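Local structure of nuclear hormone receptor FTZ-F1 (Drosophila melanogaster, 2XHS) at residues L35-T39 against Q110-G114; F48-C52 against H219-H224; L94-H98 against Y151-K155; G104-E108 against N118-L122. The protein is a nuclear receptor of the NR5A group that probably regulates transcription and binds a peptide of the Fushi tarazu protein through its ligand-binding domain. One frame throughout, in Å; residues are numbered along the deposited sequence.

Interaction 1: residues L35-T39 against Q110-G114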
# COMPACT_ATOMS: atom_id res chain seq x y z
N LEU A 35 4.15 16.08 7.73
CA LEU A 35 3.95 17.21 6.87
C LEU A 35 4.03 18.48 7.65
O LEU A 35 4.56 19.44 7.19
CB LEU A 35 2.60 17.15 6.20
CG LEU A 35 2.33 16.40 4.92
CD1 LEU A 35 0.92 16.57 4.63
CD2 LEU A 35 3.10 16.96 3.83
N GLN A 36 3.45 18.51 8.83
CA GLN A 36 3.57 19.70 9.63
C GLN A 36 4.97 19.92 10.07
O GLN A 36 5.51 20.96 9.93
CB GLN A 36 2.71 19.58 10.86
CG GLN A 36 2.92 20.66 11.86
CD GLN A 36 2.49 21.99 11.34
OE1 GLN A 36 2.02 22.11 10.23
NE2 GLN A 36 2.65 23.01 12.16
N LYS A 37 5.59 18.90 10.59
CA LYS A 37 6.93 19.08 11.08
C LYS A 37 7.87 19.50 10.00
O LYS A 37 8.76 20.26 10.23
CB LYS A 37 7.42 17.82 11.72
CG LYS A 37 8.87 17.82 11.94
CD LYS A 37 9.27 16.71 12.83
CE LYS A 37 10.74 16.72 13.03
NZ LYS A 37 11.14 15.59 13.87
N GLN A 38 7.70 18.97 8.82
CA GLN A 38 8.61 19.31 7.76
C GLN A 38 8.44 20.68 7.22
O GLN A 38 9.28 21.16 6.53
CB GLN A 38 8.54 18.30 6.63
CG GLN A 38 9.07 16.94 6.97
CD GLN A 38 10.44 16.96 7.53
OE1 GLN A 38 11.39 17.19 6.81
NE2 GLN A 38 10.57 16.68 8.79
N THR A 39 7.32 21.30 7.48
CA THR A 39 7.08 22.56 6.84
C THR A 39 6.94 23.78 7.71
O THR A 39 7.12 24.88 7.24
CB THR A 39 5.84 22.41 6.02
OG1 THR A 39 4.77 22.06 6.89
CG2 THR A 39 6.01 21.32 5.07
N GLN A 110 -3.32 22.59 2.10
CA GLN A 110 -2.55 23.80 2.28
C GLN A 110 -1.59 23.53 3.39
O GLN A 110 -1.96 23.05 4.42
CB GLN A 110 -3.46 24.94 2.69
CG GLN A 110 -3.88 25.84 1.59
CD GLN A 110 -2.91 26.94 1.38
OE1 GLN A 110 -2.95 27.62 0.38
NE2 GLN A 110 -2.02 27.11 2.32
N LEU A 111 -0.34 23.86 3.17
CA LEU A 111 0.69 23.49 4.09
C LEU A 111 0.94 24.29 5.34
O LEU A 111 1.70 23.86 6.17
CB LEU A 111 1.98 23.40 3.34
CG LEU A 111 2.23 22.02 2.80
CD1 LEU A 111 3.53 22.07 2.14
CD2 LEU A 111 2.27 21.08 3.93
N ASN A 112 0.27 25.43 5.48
CA ASN A 112 0.51 26.29 6.63
C ASN A 112 1.74 27.08 6.24
O ASN A 112 2.23 27.92 6.98
CB ASN A 112 0.78 25.47 7.89
CG ASN A 112 -0.49 24.87 8.47
OD1 ASN A 112 -1.58 25.05 7.94
ND2 ASN A 112 -0.34 24.14 9.57
N ASN A 113 2.21 26.78 5.03
CA ASN A 113 3.30 27.47 4.45
C ASN A 113 2.76 28.36 3.44
O ASN A 113 3.45 29.20 2.96
CB ASN A 113 4.16 26.51 3.68
CG ASN A 113 5.43 26.30 4.32
OD1 ASN A 113 5.59 26.59 5.48
ND2 ASN A 113 6.37 25.79 3.58
N GLY A 114 1.52 28.14 3.07
CA GLY A 114 0.97 28.85 1.95
C GLY A 114 1.42 28.07 0.75
O GLY A 114 1.20 28.45 -0.37

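Interaction 2: residues F48-C52 against H219-H224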
# COMPACT_ATOMS: atom_id res chain seq x y z
N PHE A 48 8.85 17.88 -4.14
CA PHE A 48 9.13 16.54 -4.56
C PHE A 48 9.84 15.82 -3.48
O PHE A 48 9.56 14.70 -3.21
CB PHE A 48 9.93 16.53 -5.83
CG PHE A 48 10.30 15.17 -6.28
CD1 PHE A 48 9.44 14.42 -7.00
CD2 PHE A 48 11.49 14.63 -5.95
CE1 PHE A 48 9.76 13.21 -7.38
CE2 PHE A 48 11.81 13.41 -6.34
CZ PHE A 48 10.94 12.71 -7.05
N GLU A 49 10.78 16.47 -2.84
CA GLU A 49 11.51 15.80 -1.80
C GLU A 49 10.62 15.38 -0.68
O GLU A 49 10.84 14.37 -0.08
CB GLU A 49 12.53 16.72 -1.20
CG GLU A 49 13.70 17.02 -2.05
CD GLU A 49 14.90 17.28 -1.23
OE1 GLU A 49 14.75 17.61 -0.07
OE2 GLU A 49 16.01 17.19 -1.75
N LEU A 50 9.64 16.21 -0.38
CA LEU A 50 8.71 15.96 0.70
C LEU A 50 7.88 14.75 0.44
O LEU A 50 7.67 13.93 1.29
CB LEU A 50 7.80 17.15 0.84
CG LEU A 50 7.47 17.70 2.21
CD1 LEU A 50 6.27 18.55 2.12
CD2 LEU A 50 7.23 16.62 3.18
N MSE A 51 7.44 14.60 -0.78
CA MSE A 51 6.62 13.50 -1.13
C MSE A 51 7.39 12.26 -0.86
O MSE A 51 6.86 11.30 -0.41
CB MSE A 51 6.27 13.57 -2.59
CG MSE A 51 5.30 12.55 -3.01
SE MSE A 51 5.36 12.34 -4.81
CE MSE A 51 6.87 11.26 -4.91
N CYS A 52 8.66 12.30 -1.17
CA CYS A 52 9.56 11.19 -0.95
C CYS A 52 9.73 10.90 0.50
O CYS A 52 9.94 9.78 0.87
CB CYS A 52 10.90 11.44 -1.58
SG CYS A 52 10.95 11.18 -3.29
N HIS A 219 9.54 6.13 -12.62
CA HIS A 219 9.68 7.56 -12.55
C HIS A 219 10.45 7.93 -11.33
O HIS A 219 11.28 8.78 -11.36
CB HIS A 219 8.32 8.22 -12.51
CG HIS A 219 8.38 9.68 -12.20
ND1 HIS A 219 8.10 10.18 -10.96
CD2 HIS A 219 8.74 10.73 -12.96
CE1 HIS A 219 8.25 11.48 -10.97
NE2 HIS A 219 8.64 11.84 -12.17
N LEU A 220 10.14 7.29 -10.24
CA LEU A 220 10.78 7.58 -8.99
C LEU A 220 12.25 7.30 -9.00
O LEU A 220 13.02 8.01 -8.43
CB LEU A 220 10.09 6.82 -7.88
CG LEU A 220 9.38 7.64 -6.83
CD1 LEU A 220 8.91 8.87 -7.43
CD2 LEU A 220 8.23 6.90 -6.34
N TYR A 221 12.63 6.21 -9.63
CA TYR A 221 14.01 5.88 -9.86
C TYR A 221 14.66 6.84 -10.80
O TYR A 221 15.73 7.29 -10.57
CB TYR A 221 14.10 4.47 -10.39
CG TYR A 221 15.48 4.01 -10.67
CD1 TYR A 221 16.32 3.64 -9.65
CD2 TYR A 221 15.95 3.92 -11.95
CE1 TYR A 221 17.56 3.22 -9.91
CE2 TYR A 221 17.19 3.51 -12.20
CZ TYR A 221 17.99 3.17 -11.19
OH TYR A 221 19.24 2.75 -11.47
N THR A 222 13.99 7.21 -11.85
CA THR A 222 14.55 8.12 -12.81
C THR A 222 14.86 9.43 -12.16
O THR A 222 15.80 10.08 -12.49
CB THR A 222 13.55 8.39 -13.88
OG1 THR A 222 13.40 7.22 -14.67
CG2 THR A 222 14.01 9.45 -14.74
N LYS A 223 14.00 9.85 -11.27
CA LYS A 223 14.17 11.06 -10.51
C LYS A 223 15.31 11.01 -9.57
O LYS A 223 15.95 11.97 -9.33
CB LYS A 223 12.89 11.36 -9.78
CG LYS A 223 11.97 12.22 -10.52
CD LYS A 223 12.38 13.62 -10.35
CE LYS A 223 11.28 14.56 -10.65
NZ LYS A 223 11.71 15.91 -10.31
N HIS A 224 15.51 9.88 -8.95
CA HIS A 224 16.63 9.70 -8.06
C HIS A 224 17.95 9.77 -8.77
O HIS A 224 18.92 10.25 -8.25
CB HIS A 224 16.47 8.41 -7.30
CG HIS A 224 15.66 8.54 -6.06
ND1 HIS A 224 14.29 8.49 -6.06
CD2 HIS A 224 16.02 8.73 -4.78
CE1 HIS A 224 13.84 8.63 -4.83
NE2 HIS A 224 14.87 8.77 -4.04

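Interaction 3: residues L94-H98 against Y151-K155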
# COMPACT_ATOMS: atom_id res chain seq x y z
N LEU A 94 -2.65 0.87 -3.53
CA LEU A 94 -3.82 0.33 -2.92
C LEU A 94 -4.10 1.01 -1.62
O LEU A 94 -5.20 1.33 -1.31
CB LEU A 94 -3.59 -1.14 -2.67
CG LEU A 94 -4.74 -1.89 -2.04
CD1 LEU A 94 -5.71 -2.26 -3.04
CD2 LEU A 94 -4.19 -3.09 -1.42
N ASP A 95 -3.08 1.25 -0.85
CA ASP A 95 -3.28 1.90 0.40
C ASP A 95 -3.83 3.24 0.09
O ASP A 95 -4.63 3.74 0.80
CB ASP A 95 -1.97 2.13 1.10
CG ASP A 95 -1.48 0.95 1.80
OD1 ASP A 95 -2.22 0.01 1.99
OD2 ASP A 95 -0.35 0.98 2.22
N HIS A 96 -3.32 3.87 -0.93
CA HIS A 96 -3.85 5.15 -1.30
C HIS A 96 -5.22 5.00 -1.84
O HIS A 96 -6.05 5.81 -1.67
CB HIS A 96 -2.93 5.88 -2.26
CG HIS A 96 -2.96 7.37 -2.07
ND1 HIS A 96 -3.75 8.20 -2.83
CD2 HIS A 96 -2.34 8.16 -1.18
CE1 HIS A 96 -3.59 9.44 -2.43
NE2 HIS A 96 -2.74 9.44 -1.44
N LEU A 97 -5.46 3.93 -2.53
CA LEU A 97 -6.76 3.73 -3.06
C LEU A 97 -7.68 3.62 -1.90
O LEU A 97 -8.76 4.09 -1.93
CB LEU A 97 -6.79 2.48 -3.89
CG LEU A 97 -6.61 2.84 -5.34
CD1 LEU A 97 -6.36 1.64 -6.08
CD2 LEU A 97 -7.85 3.45 -5.80
N HIS A 98 -7.23 2.98 -0.85
CA HIS A 98 -8.06 2.81 0.31
C HIS A 98 -8.43 4.08 1.02
O HIS A 98 -9.53 4.26 1.41
CB HIS A 98 -7.27 1.93 1.23
CG HIS A 98 -7.77 1.90 2.63
ND1 HIS A 98 -6.98 2.23 3.70
CD2 HIS A 98 -8.94 1.50 3.14
CE1 HIS A 98 -7.66 2.07 4.81
NE2 HIS A 98 -8.85 1.63 4.50
N TYR A 151 -9.99 -4.73 1.19
CA TYR A 151 -8.72 -4.07 1.12
C TYR A 151 -7.61 -4.79 1.83
O TYR A 151 -6.51 -4.80 1.37
CB TYR A 151 -8.88 -2.65 1.62
CG TYR A 151 -7.65 -2.01 2.19
CD1 TYR A 151 -6.66 -1.54 1.39
CD2 TYR A 151 -7.50 -1.87 3.54
CE1 TYR A 151 -5.57 -0.98 1.90
CE2 TYR A 151 -6.40 -1.31 4.05
CZ TYR A 151 -5.44 -0.86 3.22
OH TYR A 151 -4.33 -0.28 3.73
N VAL A 152 -7.86 -5.36 2.98
CA VAL A 152 -6.85 -6.11 3.66
C VAL A 152 -6.45 -7.40 3.00
O VAL A 152 -5.34 -7.79 3.04
CB VAL A 152 -7.17 -6.33 5.12
CG1 VAL A 152 -7.07 -5.06 5.83
CG2 VAL A 152 -8.52 -6.81 5.27
N CYS A 153 -7.45 -8.10 2.47
CA CYS A 153 -7.21 -9.37 1.80
C CYS A 153 -6.34 -9.14 0.58
O CYS A 153 -5.45 -9.93 0.27
CB CYS A 153 -8.53 -10.02 1.40
SG CYS A 153 -9.65 -10.37 2.78
N MSE A 154 -6.62 -8.05 -0.11
CA MSE A 154 -5.93 -7.70 -1.31
C MSE A 154 -4.51 -7.34 -1.06
O MSE A 154 -3.70 -7.51 -1.91
CB MSE A 154 -6.65 -6.60 -2.03
CG MSE A 154 -7.68 -7.13 -2.91
SE MSE A 154 -8.52 -5.77 -3.77
CE MSE A 154 -9.77 -5.44 -2.51
N LYS A 155 -4.23 -6.82 0.10
CA LYS A 155 -2.90 -6.48 0.49
C LYS A 155 -2.03 -7.70 0.65
O LYS A 155 -0.93 -7.74 0.21
CB LYS A 155 -2.96 -5.72 1.78
CG LYS A 155 -2.32 -4.40 1.69
CD LYS A 155 -2.06 -3.80 3.00
CE LYS A 155 -0.88 -2.92 2.88
NZ LYS A 155 -0.58 -2.26 4.14

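Interaction 4: residues G104-E108 against N118-L122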
# COMPACT_ATOMS: atom_id res chain seq x y z
N GLY A 104 -11.78 9.61 2.93
CA GLY A 104 -11.91 10.93 2.41
C GLY A 104 -10.71 11.81 2.33
O GLY A 104 -10.81 12.99 2.52
N LEU A 105 -9.58 11.21 2.03
CA LEU A 105 -8.34 11.89 1.85
C LEU A 105 -8.45 12.69 0.60
O LEU A 105 -8.96 12.21 -0.39
CB LEU A 105 -7.27 10.84 1.74
CG LEU A 105 -5.79 11.06 1.93
CD1 LEU A 105 -5.16 11.08 0.64
CD2 LEU A 105 -5.61 12.34 2.57
N PRO A 106 -7.99 13.92 0.65
CA PRO A 106 -8.14 14.86 -0.44
C PRO A 106 -6.94 14.97 -1.32
O PRO A 106 -5.87 14.57 -0.97
CB PRO A 106 -8.38 16.16 0.28
CG PRO A 106 -7.80 15.99 1.53
CD PRO A 106 -7.93 14.61 1.93
N ASP A 107 -7.15 15.50 -2.50
CA ASP A 107 -6.09 15.62 -3.46
C ASP A 107 -4.95 16.52 -3.08
O ASP A 107 -3.85 16.25 -3.45
CB ASP A 107 -6.64 15.95 -4.81
CG ASP A 107 -7.49 14.90 -5.31
OD1 ASP A 107 -7.91 14.08 -4.51
OD2 ASP A 107 -7.75 14.88 -6.50
N GLU A 108 -5.23 17.57 -2.35
CA GLU A 108 -4.20 18.50 -1.94
C GLU A 108 -4.52 19.10 -0.62
O GLU A 108 -5.60 18.97 -0.16
CB GLU A 108 -4.04 19.58 -2.97
CG GLU A 108 -5.27 20.36 -3.20
CD GLU A 108 -5.18 21.22 -4.40
OE1 GLU A 108 -5.01 20.69 -5.50
OE2 GLU A 108 -5.30 22.43 -4.26
N ASN A 118 0.44 18.13 -2.98
CA ASN A 118 -0.44 17.29 -3.73
C ASN A 118 -0.41 15.93 -3.14
O ASN A 118 0.47 15.18 -3.39
CB ASN A 118 0.08 17.20 -5.14
CG ASN A 118 -0.85 16.50 -6.04
OD1 ASN A 118 -2.02 16.70 -6.00
ND2 ASN A 118 -0.32 15.66 -6.88
N LEU A 119 -1.40 15.65 -2.33
CA LEU A 119 -1.57 14.39 -1.66
C LEU A 119 -1.79 13.29 -2.64
O LEU A 119 -1.40 12.19 -2.45
CB LEU A 119 -2.75 14.47 -0.71
CG LEU A 119 -2.56 15.33 0.51
CD1 LEU A 119 -3.87 15.71 1.05
CD2 LEU A 119 -1.85 14.52 1.51
N MSE A 120 -2.45 13.65 -3.71
CA MSE A 120 -2.83 12.78 -4.77
C MSE A 120 -1.61 12.19 -5.42
O MSE A 120 -1.65 11.11 -5.92
CB MSE A 120 -3.63 13.60 -5.76
CG MSE A 120 -4.19 12.89 -6.94
SE MSE A 120 -5.33 11.50 -6.50
CE MSE A 120 -5.66 10.94 -8.24
N SER A 121 -0.53 12.93 -5.38
CA SER A 121 0.76 12.51 -5.91
C SER A 121 1.25 11.31 -5.21
O SER A 121 1.79 10.43 -5.80
CB SER A 121 1.77 13.59 -5.66
OG SER A 121 1.75 14.50 -6.71
N LEU A 122 1.00 11.26 -3.94
CA LEU A 122 1.49 10.22 -3.11
C LEU A 122 1.00 8.94 -3.64
O LEU A 122 1.63 7.95 -3.47
CB LEU A 122 0.93 10.40 -1.74
CG LEU A 122 1.82 11.25 -0.90
CD1 LEU A 122 1.22 11.38 0.43
CD2 LEU A 122 3.13 10.56 -0.82

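Interaction 1: residues L35-T39 against Q110-G114
Thr39 and Leu111 carry the contact between the C-terminal part of helix 24-39 and the connection joining the two strands of the small β-hairpin, a feature of the mostly helical nuclear receptor ligand-binding domain. The Thr39 side chain crosses that of Leu111 at about a right angle, and its CG2 lies 3.9 Å from CD1 of Leu111 and equally near Leu111 CD2. The chi1 of 59° puts Thr39 OG1 between its own backbone N and carbonyl carbon, from where the hydroxyl turns back and donates to Leu35 O at 2.6 Å. With this polar end tied to the previous turn, the methyl is presented to the hairpin. With a serine in its place, that methyl is gone and a gap would probably open beside both branches of Leu111. Deeper in, Leu35 CD2 meets Leu111 CD2 at 4.2 Å, and Leu50 of helix 47-67 packs on Leu35 and Thr39. On the exposed side, Gln36 sets CG anti to its backbone N, then bends at chi2 (66°) to reach Asn112. The two amide planes stand 78° apart, and Asn112 ND2 gives a weak, bent hydrogen bond of 3.2 Å to Gln36 OE1.

Interaction 2: residues F48-C52 against H219-H224
Phe48 holds CG anti to its backbone N (chi1 178°), which carries the ring across to helix 219-224, while Lys223 bends at chi2 (-82°) and lays its chain over one face of that ring. The two side chains slide past each other in opposite directions. Lys223 CB lies 3.6 Å from Phe48 CZ, and CD makes a CH-pi contact 4.1 Å from the Phe48 centroid. The ammonium group ends close to the ring normal, with Lys223 NZ 4.3 Å from the Phe48 centroid in a cation-pi interaction. In the α-helical sandwich of the nuclear receptor ligand-binding domain, this joins the start of helix 47-67 to the end of helix 198-224; the axes of the segments 48-52 and 219-224 make an angle of 123° between their N-to-C directions. Helix 234-240, which probably corresponds to the activation helix of the receptor family, packs on Leu220 and His224. Farther along, Met51, modelled as selenomethionine, bends about its CG-SE bond and brings CE to 4.0 Å from Leu220 CD1. Cys52 SG approaches His224 obliquely, 4.2 Å from its CE1. The rotation of that imidazole is fixed from its own helix: His224 ND1 donates to Leu220 O at 2.7 Å, nearly straight and in the ring plane, while His224 N reaches the same oxygen from the opposite face of the carbonyl.

Interaction 3: residues L94-H98 against Y151-K155
His98 and Tyr151 lie face to face, their planes 7° apart and their ring centroids 3.8 Å from each other. The side chains cross at about a right angle, with His98 CG over the centre of the phenol, and His98 CB also rests on that face, 3.4 Å from Tyr151 CE1. Tyr151 keeps CG roughly anti to its backbone N (chi1 153°), which sends the ring from helix 148-159 across to helix 77-102. The axes of the two segments run antiparallel, 10.7 Å apart at their closest, near the centre of the helical ligand-binding domain. Leu94 comes to the edge of the same phenol, its CG 3.9 Å from Tyr151 CD1, and its CD2 leans on Lys155 CG. Asp95 meets the ring near its plane: Tyr151 OH donates to Asp95 OD1 at 2.8 Å, arriving from above the carboxylate plane, 48° out of it. Lys155, extended beyond CG and in cation-pi contact with Trp65, crosses the aspartate and brings NZ to 3.5 Å from Asp95 OD1 in a salt bridge. One carboxylate oxygen accepts the phenol hydrogen bond and pairs with the lysine ammonium, and both probably stabilise the aspartate charge.

Interaction 4: residues G104-E108 against N118-L122
Asp107 O is held by two backbone N-H groups of the facing segment. Met120 N donates to it at 3.0 Å with an N-H...O angle of 155°, whereas Leu119 N, at 2.8 Å from Asp107 O, is bent to 115° and makes a weak bond. The Asp107 carboxylate forms a salt bridge with Arg100 of helix 77-102. Asp107 and the selenomethionine Met120 lie side by side, pointing the same way, with Asp107 CB 3.9 Å from Met120 CB; Met120 also touches Arg100. Were a leucine in place of Asp107, Arg100 would probably be left without its anionic mate here. The segments flank the open end of the β-hairpin of the nuclear receptor ligand-binding domain: 104-108 leads from helix 77-102 into strand 108-110, while the other segment, 118-122, leaves strand 116-118 in a helical turn, where Leu122 N donates to Leu119 O. Leu119 packs between them. With CG anti to its carbonyl carbon (chi1 -71°), it brings CD1 against the incoming chain, 4.1 Å from Leu105 CD2 and 4.0 Å from Pro106 CG, and 3.8 Å from the backbone C of Glu108. Leu105 in turn packs on His96, and nearer the strands Glu108 CB lies 4.3 Å from Asn118 CA.

From the N terminus, helix 24-39 comes first, and interaction 1 ties its end to the hairpin connection at 110-114. Helix 47-67 follows, opening the longest loop, which interaction 2 closes at the end of helix 198-224. Interaction 3 lies within that loop and joins helices 77-102 and 148-159; interaction 4 lies within interaction 3 and closes the hairpin's base. Interaction 1 crosses the other three, because its second segment falls between the two of interaction 4. Leu50 packs on Leu35 and Thr39 to join interactions 1 and 2, Met51 on Ser121 and Leu122 joins 2 and 4, and His96 links 3 to 4.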